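Local coordinates for putative exported protein (Peptoclostridium difficile, PDB 5TTA), which is of unknown function but is probably exported by way of a signal peptide, and belongs to the DUF5780 family of the E-set clan, at residues K136-E150 with W165-I178. Numbering follows the deposited sequence.
Sequences KMQQSPPQDIISMFE and WKQMEKEYAKQNAI
Lys136 reaches past the C-terminal end of helix 165-175 with its ammonium: NZ donates to Asn176 O at 2.9 Å, from 36° out of the carbonyl plane, while a bridging water links NZ to Ala173 O. With CG anti to the backbone N (chi1 -176°) and the next two torsions also extended, the lysine is long enough to reach Asn176 O, where the chain leaves the helix, and its CE lies across Ile178 CG1. One turn back, small Ala173 admits the selenomethionine Met137, whose SE rests 3.6 Å from Ala173 CB. Ser140 OG is buried against Glu169 CG and has no hydrogen-bonding partner. Pro141 then presses CG in plane against the ring edge of Trp165, 3.5 Å from CH2; Ile146 CD1 packs against the same end of the indole, and Glu169 OE1 lies over one face. Farther along, Lys166 lays its methylenes along Ile146 CG2; Glu150 OE2 sits beside its CD and CE, and NZ makes only a long salt bridge to OE2 (3.7 Å). Phe149 of the second subunit meets Trp165 too. Helix 143-150 and the 165-175 part of helix 156-175 run antiparallel (163°), a helical hairpin inserted between strands 131-135 and 183-189 and projecting from the β-sheet into the dimer interface.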
loop_
_atom_site.group_PDB
_atom_site.type_symbol
_atom_site.label_atom_id
_atom_site.label_comp_id
_atom_site.label_asym_id
_atom_site.label_seq_id
_atom_site.Cartn_x
_atom_site.Cartn_y
_atom_site.Cartn_z
ATOM N N LYS A 136 0.502 -11.735 -12.518
ATOM C CA LYS A 136 -0.376 -12.031 -11.380
ATOM C C LYS A 136 -0.502 -10.830 -10.451
ATOM O O LYS A 136 -1.609 -10.460 -10.048
ATOM C CB LYS A 136 0.128 -13.257 -10.603
ATOM C CG LYS A 136 -0.795 -13.720 -9.419
ATOM C CD LYS A 136 -0.099 -14.809 -8.610
ATOM C CE LYS A 136 -0.990 -15.560 -7.593
ATOM N NZ LYS A 136 -1.996 -14.704 -6.908
HETATM N N MSE A 137 0.614 -10.196 -10.106
HETATM C CA MSE A 137 0.548 -9.042 -9.217
HETATM C C MSE A 137 0.312 -7.780 -10.045
HETATM O O MSE A 137 0.978 -6.765 -9.844
HETATM C CB MSE A 137 1.819 -8.903 -8.379
HETATM C CG MSE A 137 2.080 -10.026 -7.384
HETATM SE SE MSE A 137 3.856 -9.818 -6.558
HETATM C CE MSE A 137 3.543 -8.106 -5.639
ATOM N N GLN A 138 -0.649 -7.866 -10.975
ATOM C CA GLN A 138 -0.965 -6.733 -11.844
ATOM C C GLN A 138 -1.389 -5.512 -11.034
ATOM O O GLN A 138 -1.038 -4.378 -11.376
ATOM C CB GLN A 138 -2.060 -7.124 -12.842
ATOM C CG GLN A 138 -2.183 -6.175 -14.032
ATOM C CD GLN A 138 -1.044 -6.337 -15.043
ATOM O OE1 GLN A 138 -0.151 -5.489 -15.125
ATOM N NE2 GLN A 138 -1.080 -7.429 -15.825
ATOM N N GLN A 139 -2.131 -5.730 -9.945
ATOM C CA GLN A 139 -2.524 -4.634 -9.065
ATOM C C GLN A 139 -1.321 -3.872 -8.518
ATOM O O GLN A 139 -1.451 -2.695 -8.163
ATOM C CB GLN A 139 -3.382 -5.171 -7.907
ATOM C CG GLN A 139 -2.600 -5.710 -6.686
ATOM C CD GLN A 139 -2.362 -7.222 -6.718
ATOM O OE1 GLN A 139 -3.238 -7.998 -7.115
ATOM N NE2 GLN A 139 -1.170 -7.642 -6.290
ATOM N N SER A 140 -0.135 -4.523 -8.445
ATOM C CA SER A 140 1.051 -3.883 -7.907
ATOM C C SER A 140 1.913 -3.339 -9.041
ATOM O O SER A 140 1.942 -3.916 -10.136
ATOM C CB SER A 140 1.862 -4.878 -7.062
ATOM O OG SER A 140 2.785 -4.216 -6.215
ATOM N N PRO A 141 2.606 -2.221 -8.834
ATOM C CA PRO A 141 3.516 -1.722 -9.867
ATOM C C PRO A 141 4.653 -2.701 -10.080
ATOM O O PRO A 141 5.112 -3.343 -9.119
ATOM C CB PRO A 141 4.021 -0.389 -9.294
ATOM C CG PRO A 141 3.798 -0.490 -7.820
ATOM C CD PRO A 141 2.581 -1.349 -7.645
ATOM N N PRO A 142 5.121 -2.857 -11.318
ATOM C CA PRO A 142 6.225 -3.788 -11.581
ATOM C C PRO A 142 7.466 -3.425 -10.777
ATOM O O PRO A 142 7.622 -2.300 -10.289
ATOM C CB PRO A 142 6.471 -3.638 -13.090
ATOM C CG PRO A 142 5.197 -3.069 -13.633
ATOM C CD PRO A 142 4.646 -2.195 -12.546
ATOM N N GLN A 143 8.356 -4.413 -10.637
ATOM C CA GLN A 143 9.574 -4.207 -9.860
ATOM C C GLN A 143 10.519 -3.226 -10.538
ATOM O O GLN A 143 11.231 -2.486 -9.850
ATOM C CB GLN A 143 10.275 -5.542 -9.611
ATOM C CG GLN A 143 9.453 -6.511 -8.779
ATOM C CD GLN A 143 9.066 -5.938 -7.427
ATOM O OE1 GLN A 143 9.859 -5.247 -6.785
ATOM N NE2 GLN A 143 7.841 -6.218 -6.992
ATOM N N ASP A 144 10.547 -3.205 -11.876
ATOM C CA ASP A 144 11.313 -2.178 -12.581
ATOM C C ASP A 144 10.845 -0.782 -12.184
ATOM O O ASP A 144 11.661 0.135 -12.021
ATOM C CB ASP A 144 11.185 -2.359 -14.095
ATOM C CG ASP A 144 11.809 -3.650 -14.593
ATOM O OD1 ASP A 144 11.058 -4.506 -15.112
ATOM O OD2 ASP A 144 13.048 -3.797 -14.490
ATOM N N ILE A 145 9.532 -0.608 -12.018
ATOM C CA ILE A 145 8.982 0.691 -11.654
ATOM C C ILE A 145 9.248 0.998 -10.184
ATOM O O ILE A 145 9.598 2.128 -9.829
ATOM C CB ILE A 145 7.483 0.740 -12.016
ATOM C CG1 ILE A 145 7.326 1.068 -13.503
ATOM C CG2 ILE A 145 6.742 1.757 -11.180
ATOM C CD1 ILE A 145 5.916 0.998 -14.021
ATOM N N ILE A 146 9.127 0.001 -9.306
ATOM C CA ILE A 146 9.477 0.235 -7.908
ATOM C C ILE A 146 10.966 0.557 -7.771
ATOM O O ILE A 146 11.359 1.403 -6.957
ATOM C CB ILE A 146 9.057 -0.968 -7.044
ATOM C CG1 ILE A 146 7.541 -1.171 -7.147
ATOM C CG2 ILE A 146 9.484 -0.754 -5.601
ATOM C CD1 ILE A 146 7.014 -2.370 -6.389
ATOM N N SER A 147 11.814 -0.087 -8.585
ATOM C CA SER A 147 13.248 0.193 -8.534
ATOM C C SER A 147 13.568 1.611 -8.994
ATOM O O SER A 147 14.529 2.214 -8.502
ATOM C CB SER A 147 14.019 -0.821 -9.378
ATOM O OG SER A 147 13.978 -2.109 -8.789
HETATM N N MSE A 148 12.791 2.152 -9.928
HETATM C CA MSE A 148 12.964 3.533 -10.369
HETATM C C MSE A 148 12.672 4.493 -9.240
HETATM O O MSE A 148 13.337 5.509 -9.079
HETATM C CB MSE A 148 12.044 3.853 -11.533
HETATM C CG MSE A 148 12.370 3.123 -12.805
HETATM SE SE MSE A 148 10.954 3.456 -14.093
HETATM C CE MSE A 148 11.066 5.410 -14.115
ATOM N N PHE A 149 11.646 4.156 -8.462
ATOM C CA PHE A 149 11.233 5.026 -7.369
ATOM C C PHE A 149 12.280 5.058 -6.263
ATOM O O PHE A 149 12.554 6.119 -5.692
ATOM C CB PHE A 149 9.869 4.578 -6.842
ATOM C CG PHE A 149 8.727 4.876 -7.786
ATOM C CD1 PHE A 149 8.654 6.096 -8.444
ATOM C CD2 PHE A 149 7.742 3.936 -8.032
ATOM C CE1 PHE A 149 7.616 6.378 -9.310
ATOM C CE2 PHE A 149 6.708 4.217 -8.903
ATOM C CZ PHE A 149 6.643 5.438 -9.539
ATOM N N GLU A 150 12.892 3.912 -5.961
ATOM C CA GLU A 150 13.943 3.885 -4.947
ATOM C C GLU A 150 15.081 4.826 -5.319
ATOM O O GLU A 150 15.528 5.636 -4.499
ATOM C CB GLU A 150 14.468 2.461 -4.766
ATOM C CG GLU A 150 13.471 1.512 -4.141
ATOM C CD GLU A 150 13.964 0.083 -4.140
ATOM O OE1 GLU A 150 14.660 -0.309 -5.101
ATOM O OE2 GLU A 150 13.661 -0.646 -3.172
ATOM N N TRP A 165 6.451 -0.021 2.582
ATOM C CA TRP A 165 5.365 -0.309 1.649
ATOM C C TRP A 165 5.720 -1.484 0.745
ATOM O O TRP A 165 4.886 -2.366 0.498
ATOM C CB TRP A 165 5.052 0.942 0.820
ATOM C CG TRP A 165 4.057 0.712 -0.263
ATOM C CD1 TRP A 165 2.696 0.732 -0.146
ATOM C CD2 TRP A 165 4.341 0.402 -1.628
ATOM N NE1 TRP A 165 2.115 0.463 -1.363
ATOM C CE2 TRP A 165 3.105 0.260 -2.291
ATOM C CE3 TRP A 165 5.523 0.236 -2.360
ATOM C CZ2 TRP A 165 3.017 -0.048 -3.645
ATOM C CZ3 TRP A 165 5.434 -0.070 -3.702
ATOM C CH2 TRP A 165 4.190 -0.206 -4.333
ATOM N N LYS A 166 6.954 -1.508 0.246
ATOM C CA LYS A 166 7.427 -2.633 -0.556
ATOM C C LYS A 166 7.238 -3.954 0.168
ATOM O O LYS A 166 6.716 -4.917 -0.404
ATOM C CB LYS A 166 8.904 -2.452 -0.891
ATOM C CG LYS A 166 9.218 -1.450 -1.969
ATOM C CD LYS A 166 10.730 -1.382 -2.145
ATOM C CE LYS A 166 11.325 -2.769 -2.351
ATOM N NZ LYS A 166 11.097 -3.306 -3.726
ATOM N N GLN A 167 7.686 -4.023 1.426
ATOM C CA GLN A 167 7.629 -5.276 2.174
ATOM C C GLN A 167 6.190 -5.730 2.366
ATOM O O GLN A 167 5.858 -6.896 2.122
ATOM C CB GLN A 167 8.331 -5.117 3.525
HETATM N N MSE A 168 5.320 -4.817 2.797
HETATM C CA MSE A 168 3.899 -5.106 2.962
HETATM C C MSE A 168 3.241 -5.578 1.667
HETATM O O MSE A 168 2.418 -6.493 1.685
HETATM C CB MSE A 168 3.175 -3.875 3.504
HETATM C CG MSE A 168 3.391 -3.652 4.994
HETATM SE SE MSE A 168 3.014 -5.262 6.044
HETATM C CE MSE A 168 4.826 -6.002 6.178
ATOM N N GLU A 169 3.624 -4.968 0.547
ATOM C CA GLU A 169 3.162 -5.445 -0.752
ATOM C C GLU A 169 3.610 -6.880 -0.991
ATOM O O GLU A 169 2.821 -7.728 -1.421
ATOM C CB GLU A 169 3.677 -4.531 -1.865
ATOM C CG GLU A 169 2.749 -4.436 -3.066
ATOM C CD GLU A 169 1.468 -3.682 -2.751
ATOM O OE1 GLU A 169 1.537 -2.690 -1.993
ATOM O OE2 GLU A 169 0.394 -4.085 -3.253
ATOM N N LYS A 170 4.879 -7.173 -0.698
ATOM C CA LYS A 170 5.373 -8.537 -0.855
ATOM C C LYS A 170 4.640 -9.504 0.073
ATOM O O LYS A 170 4.295 -10.618 -0.339
ATOM C CB LYS A 170 6.881 -8.575 -0.612
ATOM C CG LYS A 170 7.527 -9.918 -0.872
ATOM C CD LYS A 170 9.054 -9.815 -0.867
ATOM C CE LYS A 170 9.615 -9.703 0.548
ATOM N NZ LYS A 170 9.496 -10.980 1.320
ATOM N N GLU A 171 4.360 -9.097 1.319
ATOM C CA GLU A 171 3.688 -10.014 2.244
ATOM C C GLU A 171 2.256 -10.313 1.803
ATOM O O GLU A 171 1.799 -11.463 1.891
ATOM C CB GLU A 171 3.706 -9.460 3.672
ATOM C CG GLU A 171 5.012 -9.700 4.438
ATOM C CD GLU A 171 5.245 -11.168 4.809
ATOM O OE1 GLU A 171 4.442 -12.041 4.412
ATOM O OE2 GLU A 171 6.241 -11.452 5.511
ATOM N N TYR A 172 1.527 -9.291 1.340
ATOM C CA TYR A 172 0.182 -9.512 0.817
ATOM C C TYR A 172 0.208 -10.495 -0.348
ATOM O O TYR A 172 -0.577 -11.451 -0.389
ATOM C CB TYR A 172 -0.431 -8.173 0.400
ATOM C CG TYR A 172 -1.734 -8.265 -0.365
ATOM C CD1 TYR A 172 -2.959 -8.278 0.301
ATOM C CD2 TYR A 172 -1.747 -8.312 -1.758
ATOM C CE1 TYR A 172 -4.164 -8.351 -0.403
ATOM C CE2 TYR A 172 -2.944 -8.384 -2.469
ATOM C CZ TYR A 172 -4.146 -8.403 -1.788
ATOM O OH TYR A 172 -5.331 -8.478 -2.489
ATOM N N ALA A 173 1.134 -10.297 -1.287
ATOM C CA ALA A 173 1.244 -11.201 -2.425
ATOM C C ALA A 173 1.572 -12.623 -1.981
ATOM O O ALA A 173 1.086 -13.589 -2.576
ATOM C CB ALA A 173 2.295 -10.677 -3.404
ATOM N N LYS A 174 2.384 -12.781 -0.929
ATOM C CA LYS A 174 2.675 -14.124 -0.423
ATOM C C LYS A 174 1.423 -14.781 0.163
ATOM O O LYS A 174 1.187 -15.979 -0.024
ATOM C CB LYS A 174 3.805 -14.063 0.608
ATOM C CG LYS A 174 5.193 -14.212 -0.050
ATOM C CD LYS A 174 6.277 -13.301 0.552
ATOM C CE LYS A 174 6.924 -13.876 1.808
ATOM N NZ LYS A 174 6.050 -13.768 3.011
ATOM N N GLN A 175 0.590 -14.003 0.846
ATOM C CA GLN A 175 -0.641 -14.565 1.388
ATOM C C GLN A 175 -1.631 -14.940 0.289
ATOM O O GLN A 175 -2.466 -15.831 0.487
ATOM C CB GLN A 175 -1.256 -13.569 2.362
ATOM C CG GLN A 175 -0.365 -13.297 3.554
ATOM C CD GLN A 175 -0.987 -12.309 4.519
ATOM O OE1 GLN A 175 -2.187 -12.365 4.792
ATOM N NE2 GLN A 175 -0.179 -11.383 5.023
ATOM N N ASN A 176 -1.556 -14.278 -0.869
ATOM C CA ASN A 176 -2.407 -14.583 -2.010
ATOM C C ASN A 176 -1.768 -15.545 -3.014
ATOM O O ASN A 176 -2.249 -15.636 -4.144
ATOM C CB ASN A 176 -2.790 -13.295 -2.739
ATOM C CG ASN A 176 -3.804 -12.503 -1.988
ATOM O OD1 ASN A 176 -4.947 -12.929 -1.849
ATOM N ND2 ASN A 176 -3.396 -11.348 -1.479
ATOM N N ALA A 177 -0.718 -16.258 -2.635
ATOM C CA ALA A 177 -0.007 -17.097 -3.596
ATOM C C ALA A 177 -0.842 -18.318 -4.001
ATOM O O ALA A 177 -1.740 -18.768 -3.276
ATOM C CB ALA A 177 1.324 -17.559 -3.009
ATOM N N ILE A 178 -0.540 -18.850 -5.186
ATOM C CA ILE A 178 -1.119 -20.112 -5.638
ATOM C C ILE A 178 -0.388 -21.242 -4.921
ATOM O O ILE A 178 0.819 -21.426 -5.110
ATOM C CB ILE A 178 -1.013 -20.275 -7.165
ATOM C CG1 ILE A 178 -1.687 -19.099 -7.888
ATOM C CG2 ILE A 178 -1.677 -21.565 -7.574
ATOM C CD1 ILE A 178 -1.424 -19.045 -9.394
HETATM O O HOH W 1 0.353 -13.336 -5.209
#